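Local coordinates for cell envelope-related transcriptional attenuator domain-containing protein (PDB 4OBM) that is of uncharacterised function but belongs to the LytR-CpsA-Psr family and probably acts in cell-envelope processes or their regulation, at residues Val26-Ser31 and Lys96-Thr101. Sequence-based numbering, arbitrary orientation. Where two conformers were deposited one is given.
Sequences VLMTLS and KYIRFT
The ring of Phe100 meets the neighbouring strand with its edge: the selenium of Met28, a selenomethionine, approaches CE2 near the ring plane, SE to CE2 4.4 Å, and the carbonyl oxygen of Thr29 lies near the plane further round the rim, beside CD2. One face of the ring is taken by CG2 of Ile98, two residues back on the same strand, 3.6 Å above the plane and offset toward the rim. The Arg99 guanidinium has Thr29 OG1 set obliquely to it; nearer the backbone, that hydroxyl oxygen touches Arg99 CB at 3.4 Å. A chi1 of 79° leaves OG1 between the backbone N and carbonyl carbon of Thr29, and there it hydrogen-bonds to Glu79 of helix 70-90, whose carboxylate also forms a salt bridge with Arg99 NE. One acid thus ties together neighbouring side chains of two strands. These strands, 24-30 and 94-100, are adjacent parallel members of a mixed sheet, and helix 70-90, in the beta-alpha-beta crossover from strand 52-58 to strand 94-100, lies against the face bearing Leu27, Thr29, Tyr97 and Arg99. Their pairing shows the staggered ladder of parallel strands: Leu27 donates to Lys96 O and accepts from Ile98 N, then Thr29 donates to Ile98 O and accepts from Phe100 N (2.8 Å from Thr29 O). On the sheet's other side, with Met28 and Phe100, Val26 CG1 packs on Ile98 CG1 at 4.1 Å. Farther along, Leu30 CD1 rests 3.9 Å from Phe100 CB, while Ser31 N continues the ladder to Phe100 O at 3.0 Å, just before Thr101 N-caps helix 102-112.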
loop_
_atom_site.group_PDB
_atom_site.type_symbol
_atom_site.label_atom_id
_atom_site.label_comp_id
_atom_site.label_asym_id
_atom_site.label_seq_id
_atom_site.Cartn_x
_atom_site.Cartn_y
_atom_site.Cartn_z
ATOM N N VAL A 26 2.782 -6.986 1.464
ATOM C CA VAL A 26 3.283 -6.675 0.121
ATOM C C VAL A 26 3.817 -5.261 0.137
ATOM O O VAL A 26 3.111 -4.328 0.552
ATOM C CB VAL A 26 2.217 -6.844 -1.010
ATOM C CG1 VAL A 26 2.784 -6.458 -2.391
ATOM C CG2 VAL A 26 1.627 -8.257 -1.040
ATOM N N LEU A 27 5.053 -5.090 -0.325
ATOM C CA LEU A 27 5.627 -3.772 -0.484
ATOM C C LEU A 27 5.238 -3.267 -1.854
ATOM O O LEU A 27 5.529 -3.916 -2.845
ATOM C CB LEU A 27 7.154 -3.766 -0.305
ATOM C CG LEU A 27 7.858 -2.453 -0.676
ATOM C CD1 LEU A 27 7.505 -1.345 0.298
ATOM C CD2 LEU A 27 9.357 -2.655 -0.757
HETATM N N MSE A 28 4.568 -2.109 -1.913
HETATM C CA MSE A 28 4.169 -1.530 -3.184
HETATM C C MSE A 28 4.916 -0.259 -3.392
HETATM O O MSE A 28 5.086 0.523 -2.450
HETATM C CB MSE A 28 2.668 -1.330 -3.236
HETATM C CG MSE A 28 1.931 -2.665 -3.293
HETATM SE SE MSE A 28 0.045 -2.509 -3.285
HETATM C CE MSE A 28 -0.291 -1.070 -1.948
ATOM N N THR A 29 5.459 -0.094 -4.613
ATOM C CA THR A 29 6.281 1.062 -4.958
ATOM C C THR A 29 5.838 1.615 -6.314
ATOM O O THR A 29 5.243 0.895 -7.111
ATOM C CB THR A 29 7.799 0.707 -4.939
ATOM O OG1 THR A 29 8.164 0.011 -6.130
ATOM C CG2 THR A 29 8.222 -0.095 -3.707
ATOM N N LEU A 30 6.133 2.882 -6.567
ATOM C CA LEU A 30 5.752 3.515 -7.809
ATOM C C LEU A 30 6.907 4.316 -8.375
ATOM O O LEU A 30 7.527 5.106 -7.665
ATOM C CB LEU A 30 4.513 4.418 -7.592
ATOM C CG LEU A 30 4.106 5.343 -8.751
ATOM C CD1 LEU A 30 3.607 4.542 -9.972
ATOM C CD2 LEU A 30 3.106 6.364 -8.303
ATOM N N SER A 31 7.158 4.089 -9.673
ATOM C CA SER A 31 8.179 4.758 -10.468
ATOM C C SER A 31 7.494 5.469 -11.620
ATOM O O SER A 31 6.377 5.114 -11.947
ATOM C CB SER A 31 9.190 3.735 -10.981
ATOM O OG SER A 31 10.181 4.334 -11.799
ATOM N N LYS A 96 7.165 -10.220 -0.677
ATOM C CA LYS A 96 6.592 -9.888 -1.972
ATOM C C LYS A 96 6.438 -8.401 -2.173
ATOM O O LYS A 96 6.234 -7.623 -1.228
ATOM C CB LYS A 96 5.253 -10.606 -2.203
ATOM C CG LYS A 96 5.331 -12.141 -2.216
ATOM C CD LYS A 96 6.428 -12.706 -3.142
ATOM C CE LYS A 96 6.474 -14.214 -3.066
ATOM N NZ LYS A 96 7.301 -14.794 -4.147
ATOM N N TYR A 97 6.603 -7.998 -3.428
ATOM C CA TYR A 97 6.503 -6.591 -3.790
ATOM C C TYR A 97 5.886 -6.421 -5.162
ATOM O O TYR A 97 5.919 -7.357 -5.963
ATOM C CB TYR A 97 7.900 -5.926 -3.761
ATOM C CG TYR A 97 8.884 -6.509 -4.751
ATOM C CD1 TYR A 97 8.913 -6.077 -6.078
ATOM C CD2 TYR A 97 9.823 -7.454 -4.351
ATOM C CE1 TYR A 97 9.789 -6.641 -7.000
ATOM C CE2 TYR A 97 10.731 -7.996 -5.255
ATOM C CZ TYR A 97 10.718 -7.578 -6.578
ATOM O OH TYR A 97 11.618 -8.125 -7.460
ATOM N N ILE A 98 5.386 -5.204 -5.448
ATOM C CA ILE A 98 4.903 -4.794 -6.768
ATOM C C ILE A 98 5.505 -3.422 -7.080
ATOM O O ILE A 98 5.247 -2.471 -6.349
ATOM C CB ILE A 98 3.342 -4.762 -6.954
ATOM C CG1 ILE A 98 2.651 -6.079 -6.519
ATOM C CG2 ILE A 98 2.974 -4.382 -8.425
ATOM C CD1 ILE A 98 1.167 -5.921 -6.277
ATOM N N ARG A 99 6.280 -3.305 -8.148
ATOM C CA ARG A 99 6.752 -1.983 -8.545
ATOM C C ARG A 99 5.911 -1.549 -9.714
ATOM O O ARG A 99 5.985 -2.148 -10.792
ATOM C CB ARG A 99 8.257 -1.929 -8.885
ATOM C CG ARG A 99 8.657 -0.559 -9.467
ATOM C CD ARG A 99 10.022 -0.571 -10.119
ATOM N NE ARG A 99 11.034 -0.899 -9.128
ATOM C CZ ARG A 99 12.339 -0.783 -9.304
ATOM N NH1 ARG A 99 12.824 -0.323 -10.456
ATOM N NH2 ARG A 99 13.171 -1.120 -8.335
ATOM N N PHE A 100 5.075 -0.537 -9.480
ATOM C CA PHE A 100 4.221 0.035 -10.509
ATOM C C PHE A 100 4.979 1.089 -11.261
ATOM O O PHE A 100 5.961 1.610 -10.748
ATOM C CB PHE A 100 2.965 0.677 -9.877
ATOM C CG PHE A 100 1.969 -0.296 -9.303
ATOM C CD1 PHE A 100 1.064 -0.958 -10.128
ATOM C CD2 PHE A 100 1.907 -0.523 -7.930
ATOM C CE1 PHE A 100 0.149 -1.867 -9.597
ATOM C CE2 PHE A 100 0.984 -1.427 -7.399
ATOM C CZ PHE A 100 0.108 -2.088 -8.235
ATOM N N THR A 101 4.502 1.431 -12.460
ATOM C CA THR A 101 4.999 2.575 -13.219
ATOM C C THR A 101 3.808 3.522 -13.390
ATOM O O THR A 101 2.676 3.143 -13.041
ATOM C CB THR A 101 5.604 2.157 -14.551
ATOM O OG1 THR A 101 4.538 1.644 -15.351
ATOM C CG2 THR A 101 6.774 1.146 -14.399
#